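Local coordinates for protein reducing-end xylose-releasing exo-oligoxylanase Rex8A (Paenibacillus barcinonensis, PDB 6SUD) that hydrolyses linear and branched xylooligosaccharides, releasing xylose from their reducing ends during xylan breakdown, at residues H201-F206 with T216-A221; A224-L229 with F280-W285; G129-A134 with Y197-F202. The protein carries 1 engineered substitution. All blocks are in the same frame, centred on the assembly; numbering follows the deposited sequence.

Contact 1 (H201-F206 with T216-A221); sequences HFYELF and TFWKEA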
loop_
_atom_site.group_PDB
_atom_site.type_symbol
_atom_site.label_atom_id
_atom_site.label_comp_id
_atom_site.label_asym_id
_atom_site.label_seq_id
_atom_site.Cartn_x
_atom_site.Cartn_y
_atom_site.Cartn_z
ATOM N N HIS A 201 6.091 -5.864 7.171
ATOM C CA HIS A 201 7.011 -6.421 6.152
ATOM C C HIS A 201 7.937 -5.352 5.570
ATOM O O HIS A 201 9.102 -5.707 5.270
ATOM C CB HIS A 201 6.230 -7.160 5.066
ATOM C CG HIS A 201 5.067 -6.434 4.492
ATOM N ND1 HIS A 201 4.053 -5.918 5.271
ATOM C CD2 HIS A 201 4.699 -6.226 3.211
ATOM C CE1 HIS A 201 3.137 -5.379 4.483
ATOM N NE2 HIS A 201 3.510 -5.553 3.222
ATOM N N PHE A 202 7.507 -4.099 5.418
ATOM C CA PHE A 202 8.441 -3.034 4.951
ATOM C C PHE A 202 9.369 -2.659 6.113
ATOM O O PHE A 202 10.535 -2.346 5.866
ATOM C CB PHE A 202 7.725 -1.768 4.470
ATOM C CG PHE A 202 6.967 -1.886 3.171
ATOM C CD1 PHE A 202 6.765 -3.113 2.569
ATOM C CD2 PHE A 202 6.462 -0.753 2.534
ATOM C CE1 PHE A 202 6.054 -3.203 1.387
ATOM C CE2 PHE A 202 5.758 -0.852 1.344
ATOM C CZ PHE A 202 5.552 -2.074 0.782
ATOM N N TYR A 203 8.869 -2.692 7.348
ATOM C CA TYR A 203 9.671 -2.261 8.523
ATOM C C TYR A 203 10.816 -3.265 8.707
ATOM O O TYR A 203 11.923 -2.829 9.062
ATOM C CB TYR A 203 8.823 -2.025 9.775
ATOM C CG TYR A 203 7.561 -1.231 9.544
ATOM C CD1 TYR A 203 7.456 -0.319 8.507
ATOM C CD2 TYR A 203 6.456 -1.411 10.357
ATOM C CE1 TYR A 203 6.278 0.367 8.267
ATOM C CE2 TYR A 203 5.289 -0.706 10.157
ATOM C CZ TYR A 203 5.188 0.175 9.094
ATOM O OH TYR A 203 4.020 0.831 8.844
ATOM N N GLU A 204 10.584 -4.555 8.450
ATOM C CA GLU A 204 11.662 -5.580 8.458
ATOM C C GLU A 204 12.797 -5.160 7.523
ATOM O O GLU A 204 13.969 -5.338 7.904
ATOM C CB GLU A 204 11.161 -6.933 7.971
ATOM C CG GLU A 204 10.223 -7.598 8.940
ATOM C CD GLU A 204 10.860 -8.255 10.148
ATOM O OE1 GLU A 204 12.085 -8.083 10.359
ATOM O OE2 GLU A 204 10.128 -8.966 10.859
ATOM N N LEU A 205 12.456 -4.677 6.328
ATOM C CA LEU A 205 13.445 -4.249 5.305
ATOM C C LEU A 205 14.053 -2.893 5.680
ATOM O O LEU A 205 15.250 -2.687 5.415
ATOM C CB LEU A 205 12.751 -4.251 3.943
ATOM C CG LEU A 205 12.276 -5.637 3.520
ATOM C CD1 LEU A 205 11.637 -5.619 2.143
ATOM C CD2 LEU A 205 13.420 -6.635 3.557
ATOM N N PHE A 206 13.292 -2.012 6.326
ATOM C CA PHE A 206 13.857 -0.739 6.843
ATOM C C PHE A 206 14.911 -1.056 7.907
ATOM O O PHE A 206 15.912 -0.320 7.982
ATOM C CB PHE A 206 12.776 0.165 7.418
ATOM C CG PHE A 206 11.748 0.653 6.433
ATOM C CD1 PHE A 206 11.909 0.487 5.063
ATOM C CD2 PHE A 206 10.606 1.284 6.901
ATOM C CE1 PHE A 206 10.941 0.955 4.184
ATOM C CE2 PHE A 206 9.653 1.765 6.024
ATOM C CZ PHE A 206 9.828 1.604 4.667
ATOM N N THR A 216 17.292 -0.681 14.981
ATOM C CA THR A 216 16.635 -1.305 16.160
ATOM C C THR A 216 15.163 -0.882 16.213
ATOM O O THR A 216 14.308 -1.769 16.388
ATOM C CB THR A 216 17.353 -0.973 17.471
ATOM O OG1 THR A 216 18.614 -1.638 17.417
ATOM C CG2 THR A 216 16.588 -1.431 18.693
ATOM N N PHE A 217 14.880 0.411 16.052
ATOM C CA PHE A 217 13.498 0.954 16.076
ATOM C C PHE A 217 12.642 0.241 15.020
ATOM O O PHE A 217 11.503 -0.166 15.320
ATOM C CB PHE A 217 13.456 2.457 15.817
ATOM C CG PHE A 217 12.046 2.978 15.842
ATOM C CD1 PHE A 217 11.260 2.931 14.701
ATOM C CD2 PHE A 217 11.491 3.473 17.011
ATOM C CE1 PHE A 217 9.954 3.395 14.722
ATOM C CE2 PHE A 217 10.188 3.953 17.025
ATOM C CZ PHE A 217 9.417 3.900 15.883
ATOM N N TRP A 218 13.163 0.108 13.802
ATOM C CA TRP A 218 12.395 -0.459 12.658
ATOM C C TRP A 218 12.069 -1.930 12.928
ATOM O O TRP A 218 10.947 -2.359 12.571
ATOM C CB TRP A 218 13.126 -0.262 11.327
ATOM C CG TRP A 218 13.031 1.143 10.824
ATOM C CD1 TRP A 218 14.057 1.986 10.515
ATOM C CD2 TRP A 218 11.820 1.873 10.570
ATOM N NE1 TRP A 218 13.566 3.190 10.082
ATOM C CE2 TRP A 218 12.198 3.154 10.117
ATOM C CE3 TRP A 218 10.456 1.569 10.678
ATOM C CZ2 TRP A 218 11.262 4.126 9.774
ATOM C CZ3 TRP A 218 9.534 2.531 10.334
ATOM C CH2 TRP A 218 9.933 3.792 9.891
ATOM N N LYS A 219 12.990 -2.660 13.571
ATOM C CA LYS A 219 12.735 -4.071 13.964
ATOM C C LYS A 219 11.616 -4.096 15.016
ATOM O O LYS A 219 10.746 -4.983 14.914
ATOM C CB LYS A 219 14.004 -4.791 14.435
ATOM C CG LYS A 219 13.834 -6.295 14.648
ATOM C CD LYS A 219 13.316 -7.046 13.428
ATOM C CE LYS A 219 13.128 -8.531 13.648
ATOM N NZ LYS A 219 14.286 -9.308 13.153
ATOM N N GLU A 220 11.612 -3.160 15.968
ATOM C CA GLU A 220 10.562 -3.091 17.025
ATOM C C GLU A 220 9.228 -2.695 16.379
ATOM O O GLU A 220 8.187 -3.222 16.812
ATOM C CB GLU A 220 10.958 -2.114 18.132
ATOM C CG GLU A 220 12.258 -2.490 18.815
ATOM C CD GLU A 220 12.810 -1.470 19.796
ATOM O OE1 GLU A 220 12.412 -0.291 19.732
ATOM O OE2 GLU A 220 13.641 -1.864 20.633
ATOM N N ALA A 221 9.274 -1.813 15.374
ATOM C CA ALA A 221 8.090 -1.320 14.626
ATOM C C ALA A 221 7.390 -2.499 13.945
ATOM O O ALA A 221 6.152 -2.579 14.028
ATOM C CB ALA A 221 8.487 -0.266 13.637
#

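Contact 2 (A224-L229 with F280-W285); sequences ASRAYL and FRKDPW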
loop_
_atom_site.group_PDB
_atom_site.type_symbol
_atom_site.label_atom_id
_atom_site.label_comp_id
_atom_site.label_asym_id
_atom_site.label_seq_id
_atom_site.Cartn_x
_atom_site.Cartn_y
_atom_site.Cartn_z
ATOM N N ALA A 224 5.682 -4.486 16.664
ATOM C CA ALA A 224 4.591 -3.641 17.210
ATOM C C ALA A 224 3.411 -3.639 16.229
ATOM O O ALA A 224 2.254 -3.769 16.685
ATOM C CB ALA A 224 5.062 -2.236 17.499
ATOM N N SER A 225 3.684 -3.523 14.933
ATOM C CA SER A 225 2.613 -3.470 13.895
ATOM C C SER A 225 1.916 -4.830 13.762
ATOM O O SER A 225 0.680 -4.851 13.563
ATOM C CB SER A 225 3.119 -3.003 12.571
ATOM O OG SER A 225 3.194 -1.594 12.552
ATOM N N ARG A 226 2.650 -5.937 13.841
ATOM C CA ARG A 226 2.001 -7.270 13.768
ATOM C C ARG A 226 1.034 -7.396 14.951
ATOM O O ARG A 226 -0.117 -7.805 14.734
ATOM C CB ARG A 226 3.020 -8.410 13.750
ATOM C CG ARG A 226 3.978 -8.362 12.567
ATOM C CD ARG A 226 4.655 -9.681 12.262
ATOM N NE ARG A 226 5.406 -9.585 11.019
ATOM C CZ ARG A 226 6.704 -9.298 10.948
ATOM N NH1 ARG A 226 7.407 -9.128 12.056
ATOM N NH2 ARG A 226 7.299 -9.200 9.777
ATOM N N ALA A 227 1.490 -7.059 16.157
ATOM C CA ALA A 227 0.652 -7.054 17.375
ATOM C C ALA A 227 -0.561 -6.151 17.174
ATOM O O ALA A 227 -1.647 -6.572 17.549
ATOM C CB ALA A 227 1.421 -6.576 18.582
ATOM N N TYR A 228 -0.349 -4.941 16.645
ATOM C CA TYR A 228 -1.402 -3.922 16.435
ATOM C C TYR A 228 -2.500 -4.453 15.512
ATOM O O TYR A 228 -3.689 -4.360 15.875
ATOM C CB TYR A 228 -0.843 -2.649 15.809
ATOM C CG TYR A 228 -1.871 -1.562 15.666
ATOM C CD1 TYR A 228 -2.370 -0.947 16.792
ATOM C CD2 TYR A 228 -2.370 -1.157 14.434
ATOM C CE1 TYR A 228 -3.311 0.057 16.717
ATOM C CE2 TYR A 228 -3.300 -0.132 14.337
ATOM C CZ TYR A 228 -3.781 0.471 15.490
ATOM O OH TYR A 228 -4.697 1.477 15.479
ATOM N N LEU A 229 -2.144 -5.050 14.384
ATOM C CA LEU A 229 -3.206 -5.605 13.487
ATOM C C LEU A 229 -3.960 -6.726 14.185
ATOM O O LEU A 229 -5.133 -6.873 13.889
ATOM C CB LEU A 229 -2.644 -6.084 12.151
ATOM C CG LEU A 229 -1.938 -4.957 11.413
ATOM C CD1 LEU A 229 -0.959 -5.473 10.387
ATOM C CD2 LEU A 229 -2.937 -3.971 10.849
ATOM N N PHE A 280 7.666 -13.185 5.175
ATOM C CA PHE A 280 8.366 -13.413 6.475
ATOM C C PHE A 280 7.784 -14.596 7.255
ATOM O O PHE A 280 8.536 -15.117 8.099
ATOM C CB PHE A 280 8.388 -12.123 7.295
ATOM C CG PHE A 280 9.266 -11.077 6.666
ATOM C CD1 PHE A 280 10.630 -11.285 6.537
ATOM C CD2 PHE A 280 8.746 -9.897 6.178
ATOM C CE1 PHE A 280 11.441 -10.345 5.929
ATOM C CE2 PHE A 280 9.553 -8.967 5.543
ATOM C CZ PHE A 280 10.907 -9.177 5.439
ATOM N N ARG A 281 6.516 -14.971 7.030
ATOM C CA ARG A 281 5.901 -16.219 7.568
ATOM C C ARG A 281 6.060 -16.228 9.102
ATOM O O ARG A 281 6.327 -17.297 9.657
ATOM C CB ARG A 281 6.561 -17.435 6.894
ATOM C CG ARG A 281 5.624 -18.590 6.556
ATOM C CD ARG A 281 4.627 -18.287 5.448
ATOM N NE ARG A 281 5.221 -17.832 4.196
ATOM C CZ ARG A 281 5.703 -18.616 3.227
ATOM N NH1 ARG A 281 5.695 -19.937 3.354
ATOM N NH2 ARG A 281 6.221 -18.065 2.140
ATOM N N LYS A 282 5.883 -15.080 9.769
ATOM C CA LYS A 282 6.253 -14.905 11.204
ATOM C C LYS A 282 5.057 -15.064 12.154
ATOM O O LYS A 282 5.292 -15.528 13.301
ATOM C CB LYS A 282 6.921 -13.550 11.437
ATOM C CG LYS A 282 8.401 -13.513 11.097
ATOM C CD LYS A 282 9.041 -12.191 11.456
ATOM C CE LYS A 282 10.550 -12.247 11.568
ATOM N NZ LYS A 282 11.198 -12.039 10.249
ATOM N N ASP A 283 3.852 -14.651 11.756
ATOM C CA ASP A 283 2.668 -14.610 12.658
ATOM C C ASP A 283 1.553 -15.452 12.048
ATOM O O ASP A 283 0.827 -15.004 11.151
ATOM C CB ASP A 283 2.197 -13.180 12.961
ATOM C CG ASP A 283 0.945 -13.161 13.830
ATOM O OD1 ASP A 283 0.630 -14.183 14.429
ATOM O OD2 ASP A 283 0.320 -12.143 13.910
ATOM N N PRO A 284 1.365 -16.691 12.559
ATOM C CA PRO A 284 0.362 -17.603 12.002
ATOM C C PRO A 284 -1.088 -17.160 12.255
ATOM O O PRO A 284 -1.988 -17.691 11.610
ATOM C CB PRO A 284 0.719 -18.973 12.623
ATOM C CG PRO A 284 1.550 -18.658 13.860
ATOM C CD PRO A 284 2.105 -17.254 13.698
ATOM N N TRP A 285 -1.321 -16.167 13.119
ATOM C CA TRP A 285 -2.672 -15.542 13.213
ATOM C C TRP A 285 -3.054 -15.008 11.827
ATOM O O TRP A 285 -4.265 -14.910 11.527
ATOM C CB TRP A 285 -2.715 -14.444 14.280
ATOM C CG TRP A 285 -3.857 -13.482 14.167
ATOM C CD1 TRP A 285 -5.065 -13.550 14.801
ATOM C CD2 TRP A 285 -3.892 -12.276 13.378
ATOM N NE1 TRP A 285 -5.835 -12.472 14.467
ATOM C CE2 TRP A 285 -5.138 -11.668 13.601
ATOM C CE3 TRP A 285 -2.984 -11.647 12.518
ATOM C CZ2 TRP A 285 -5.506 -10.477 12.977
ATOM C CZ3 TRP A 285 -3.337 -10.468 11.905
ATOM C CH2 TRP A 285 -4.590 -9.892 12.133
HETATM O O HOH W 1 0.134 -9.680 12.337
#

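Contact 3 (G129-A134 with Y197-F202); sequences GEEFFA and YHLPHF. With XYP (beta-D-xylopyranose), chain K.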
loop_
_atom_site.group_PDB
_atom_site.type_symbol
_atom_site.label_atom_id
_atom_site.label_comp_id
_atom_site.label_asym_id
_atom_site.label_seq_id
_atom_site.Cartn_x
_atom_site.Cartn_y
_atom_site.Cartn_z
ATOM N N GLY A 129 2.107 7.327 2.232
ATOM C CA GLY A 129 2.907 7.809 1.093
ATOM C C GLY A 129 4.389 7.619 1.368
ATOM O O GLY A 129 5.055 6.869 0.630
ATOM N N GLU A 130 4.882 8.254 2.430
ATOM C CA GLU A 130 6.313 8.223 2.839
ATOM C C GLU A 130 6.830 6.778 2.914
ATOM O O GLU A 130 7.895 6.498 2.354
ATOM C CB GLU A 130 6.507 8.961 4.172
ATOM C CG GLU A 130 6.695 10.472 4.035
ATOM C CD GLU A 130 5.501 11.299 3.576
ATOM O OE1 GLU A 130 4.447 10.721 3.290
ATOM O OE2 GLU A 130 5.609 12.525 3.540
ATOM N N GLU A 131 6.114 5.864 3.553
ATOM C CA GLU A 131 6.644 4.488 3.747
ATOM C C GLU A 131 6.708 3.731 2.411
ATOM O O GLU A 131 7.649 2.965 2.222
ATOM C CB GLU A 131 5.842 3.749 4.809
ATOM C CG GLU A 131 4.402 3.530 4.437
ATOM C CD GLU A 131 3.625 2.910 5.571
ATOM O OE1 GLU A 131 4.270 2.380 6.496
ATOM O OE2 GLU A 131 2.387 3.000 5.542
ATOM N N PHE A 132 5.790 3.960 1.470
ATOM C CA PHE A 132 5.911 3.335 0.124
ATOM C C PHE A 132 7.028 3.994 -0.679
ATOM O O PHE A 132 7.708 3.269 -1.411
ATOM C CB PHE A 132 4.620 3.398 -0.688
ATOM C CG PHE A 132 3.762 2.165 -0.573
ATOM C CD1 PHE A 132 2.946 1.982 0.530
ATOM C CD2 PHE A 132 3.708 1.223 -1.594
ATOM C CE1 PHE A 132 2.141 0.858 0.641
ATOM C CE2 PHE A 132 2.889 0.108 -1.490
ATOM C CZ PHE A 132 2.098 -0.067 -0.371
ATOM N N PHE A 133 7.171 5.318 -0.616
ATOM C CA PHE A 133 8.263 6.013 -1.343
ATOM C C PHE A 133 9.578 5.363 -0.914
ATOM O O PHE A 133 10.368 4.919 -1.761
ATOM C CB PHE A 133 8.296 7.513 -1.047
ATOM C CG PHE A 133 7.349 8.407 -1.811
ATOM C CD1 PHE A 133 7.254 8.358 -3.192
ATOM C CD2 PHE A 133 6.629 9.388 -1.148
ATOM C CE1 PHE A 133 6.424 9.235 -3.870
ATOM C CE2 PHE A 133 5.788 10.266 -1.831
ATOM C CZ PHE A 133 5.703 10.189 -3.199
ATOM N N ALA A 134 9.789 5.274 0.405
ATOM C CA ALA A 134 11.036 4.767 0.999
ATOM C C ALA A 134 11.272 3.325 0.528
ATOM O O ALA A 134 12.385 3.021 0.067
ATOM C CB ALA A 134 10.956 4.863 2.499
ATOM N N TYR A 197 -2.264 1.501 7.129
ATOM C CA TYR A 197 -0.918 2.128 7.027
ATOM C C TYR A 197 0.174 1.210 7.592
ATOM O O TYR A 197 1.362 1.534 7.389
ATOM C CB TYR A 197 -0.887 3.452 7.795
ATOM C CG TYR A 197 -1.636 4.616 7.194
ATOM C CD1 TYR A 197 -2.539 4.484 6.154
ATOM C CD2 TYR A 197 -1.454 5.883 7.717
ATOM C CE1 TYR A 197 -3.218 5.579 5.641
ATOM C CE2 TYR A 197 -2.123 6.991 7.221
ATOM C CZ TYR A 197 -3.018 6.841 6.176
ATOM O OH TYR A 197 -3.673 7.939 5.675
ATOM N N HIS A 198 -0.187 0.138 8.304
ATOM C CA HIS A 198 0.772 -0.745 9.022
ATOM C C HIS A 198 1.343 -1.794 8.073
ATOM O O HIS A 198 0.611 -2.696 7.653
ATOM C CB HIS A 198 0.134 -1.390 10.258
ATOM C CG HIS A 198 -0.159 -0.387 11.313
ATOM N ND1 HIS A 198 0.574 -0.298 12.492
ATOM C CD2 HIS A 198 -1.037 0.645 11.322
ATOM C CE1 HIS A 198 0.099 0.713 13.195
ATOM N NE2 HIS A 198 -0.905 1.290 12.502
ATOM N N LEU A 199 2.638 -1.676 7.802
ATOM C CA LEU A 199 3.350 -2.516 6.816
ATOM C C LEU A 199 4.534 -3.162 7.515
ATOM O O LEU A 199 5.683 -2.828 7.221
ATOM C CB LEU A 199 3.825 -1.651 5.648
ATOM C CG LEU A 199 2.777 -0.796 4.947
ATOM C CD1 LEU A 199 3.462 0.056 3.908
ATOM C CD2 LEU A 199 1.694 -1.627 4.290
ATOM N N PRO A 200 4.292 -4.106 8.443
ATOM C CA PRO A 200 5.372 -4.735 9.207
ATOM C C PRO A 200 6.478 -5.308 8.312
ATOM O O PRO A 200 7.628 -5.257 8.687
ATOM C CB PRO A 200 4.645 -5.819 10.025
ATOM C CG PRO A 200 3.307 -5.968 9.325
ATOM C CD PRO A 200 2.975 -4.567 8.883
ATOM N N HIS A 201 6.091 -5.864 7.171
ATOM C CA HIS A 201 7.011 -6.421 6.152
ATOM C C HIS A 201 7.937 -5.352 5.570
ATOM O O HIS A 201 9.102 -5.707 5.270
ATOM C CB HIS A 201 6.230 -7.160 5.066
ATOM C CG HIS A 201 5.067 -6.434 4.492
ATOM N ND1 HIS A 201 4.053 -5.918 5.271
ATOM C CD2 HIS A 201 4.699 -6.226 3.211
ATOM C CE1 HIS A 201 3.137 -5.379 4.483
ATOM N NE2 HIS A 201 3.510 -5.553 3.222
ATOM N N PHE A 202 7.507 -4.099 5.418
ATOM C CA PHE A 202 8.441 -3.034 4.951
ATOM C C PHE A 202 9.369 -2.659 6.113
ATOM O O PHE A 202 10.535 -2.346 5.866
ATOM C CB PHE A 202 7.725 -1.768 4.470
ATOM C CG PHE A 202 6.967 -1.886 3.171
ATOM C CD1 PHE A 202 6.765 -3.113 2.569
ATOM C CD2 PHE A 202 6.462 -0.753 2.534
ATOM C CE1 PHE A 202 6.054 -3.203 1.387
ATOM C CE2 PHE A 202 5.758 -0.852 1.344
ATOM C CZ PHE A 202 5.552 -2.074 0.782
HETATM O O1 XYP K . -7.567 9.926 0.676
HETATM C C1 XYP K . -6.262 9.627 1.222
HETATM C C2 XYP K . -6.060 8.148 1.563
HETATM C C3 XYP K . -4.721 7.901 2.247
HETATM C C4 XYP K . -3.706 8.929 1.760
HETATM C C5 XYP K . -4.046 9.326 0.328
HETATM O O2 XYP K . -7.136 7.642 2.363
HETATM O O3 XYP K . -4.333 6.546 1.968
HETATM O O4 XYP K . -3.763 10.081 2.605
HETATM O O5 XYP K . -5.298 10.006 0.239
#

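Contact 1 (H201-F206 with T216-A221)
Phe206 meets a single face of the Trp218 indole with two different parts of itself. Its CB stands over the five-membered ring, 3.7 Å from the centroid, in a CH-pi contact, while the phenyl group continues toward the six-membered ring and turns its edge to that face in a T-shaped pair with planes at 76°. Phe217 CD1, from the same helix as Trp218, lies over the rim of the other face. These residues join helices 200-209 and 215-232, consecutive in the chain of this (alpha/alpha)6 barrel; their local axes approach to 7.6 Å and run antiparallel at 162°. Trp218 holds CG anti to its carbonyl carbon (chi1 -76°), which swings the indole into the seam between the helices. There Tyr203 adds to the aromatic cluster: its ring meets the indole obliquely, with CD1 4.0 Å from Trp218 CZ3, and Tyr203 CD2 is equally far from Ala221 CB. The phenol OH goes beyond the helix pair to Glu131 and Leu199 N. Were Trp218 replaced by alanine, Phe206 would probably lose the face its edge rests on and be freer to turn, with a gap left between the helices. At the solvent-exposed side, Lys219 bends at chi2, bringing CD and CE to Glu204 OE1, CD at 3.5 Å; the salt bridge from Glu204 OE1 to Lys219 NZ is long, at 3.8 Å, and Arg226 is the stronger partner of that carboxylate. Cohesion here therefore rests mainly on aromatic and apolar packing, with charge contributing at the margin.

Contact 2 (A224-L229 with F280-W285)
Arg226, Trp285 and Leu229 carry most of this contact, in which the loop between helices 268-280 and 285-297 of the (alpha/alpha)6 barrel packs against helix 215-232. The Arg226 chain runs extended from CG to NE and carries its guanidinium up to the loop. Lys282 lays its aliphatic CD over one face of that group, 3.5 Å from Arg226 NH1, and Phe280 CD2 meets the guanidinium edge, 3.9 Å from Arg226 NH2. Asp276 and Glu204 are the salt-bridge partners of the arginine, and Glu204, which also has a weak ion pair with Lys282, probably balances both positive charges. One helical turn on, Leu229 is met by Trp285 of the loop, whose CG is swung away from its backbone N (chi1 162°): CH2 is 3.5 Å from Leu229 O, approached obliquely, and also touches Leu229 CB. Between these two patches Asp283 caps the start of the next helix, its OD1 accepting from Trp285 N at 3.1 Å from above the carboxylate plane. OD2 of the same residue pairs with Arg230 and also accepts a hydrogen bond from a water 2.9 Å away, which donates to Arg226 O as well, at 3.1 Å.

Contact 3 (G129-A134 with Y197-F202)
The Phe132 ring receives the edge of Phe202 on one face: Phe202 CE2 sits 3.9 Å above the plane, over the ring centre, in a T-shaped pair with planes at 69°. Leu199 CD1 reaches the same phenyl group obliquely, 3.6 Å from Phe132 CE1, and Tyr74 of helix 69-81 makes a further edge-to-face pair with it. The contact lies deep in the (alpha/alpha)6 barrel of family 8 glycosidases, between helix 127-144 and the turn that enters helix 200-209, with Leu199 as the N-cap of the latter. Every touching residue is buried. Glu131 is the other main element. Its CG sits between the backbone N and the carbonyl carbon (chi1 64°), and the extended chain beyond carries the carboxylate to the backbone of the turn. One methyl of Leu199, CD1, presses on it, 3.3 Å from Glu131 CD. Beside this apolar neighbour, Glu131 OE2 comes within 2.6 Å of Tyr197 O, close enough that the acid may be protonated. OE1 is hydrogen-bonded to Tyr203 OH, from the first turn of helix 200-209. Tyr197, whose carbonyl Glu131 approaches, also lines the xylose pocket with its phenol ring. The sugar itself is hydrogen-bonded to Glu70, Asp128, Asp265 and Arg268, Glu70 being the inferred proton donor and Asp265 the inferred acceptor. Tyr197 meets it by packing: its ring is placed obliquely to xylose O3, and its OH lies 3.6 Å from xylose C3.

How the contacts relate
Helix 200-209 and the turn before it tie contacts 1 and 3 together, with Tyr203 of contact 1 hydrogen-bonded to Glu131 of contact 3, and helix 215-232 serves both contacts 1 and 2. Contact 3 is the most central, about 7 Å from the centre of the chain, wholly buried and the one that reaches the bound sugar; contacts 1 and 2 lie about 16 and 17 Å out, each mostly buried but with one exposed lysine. Their chemistry follows: aromatic edges and a buried acid in contact 3, an aromatic cluster in contact 1, and a guanidinium packed against the loop and a bridging water in contact 2.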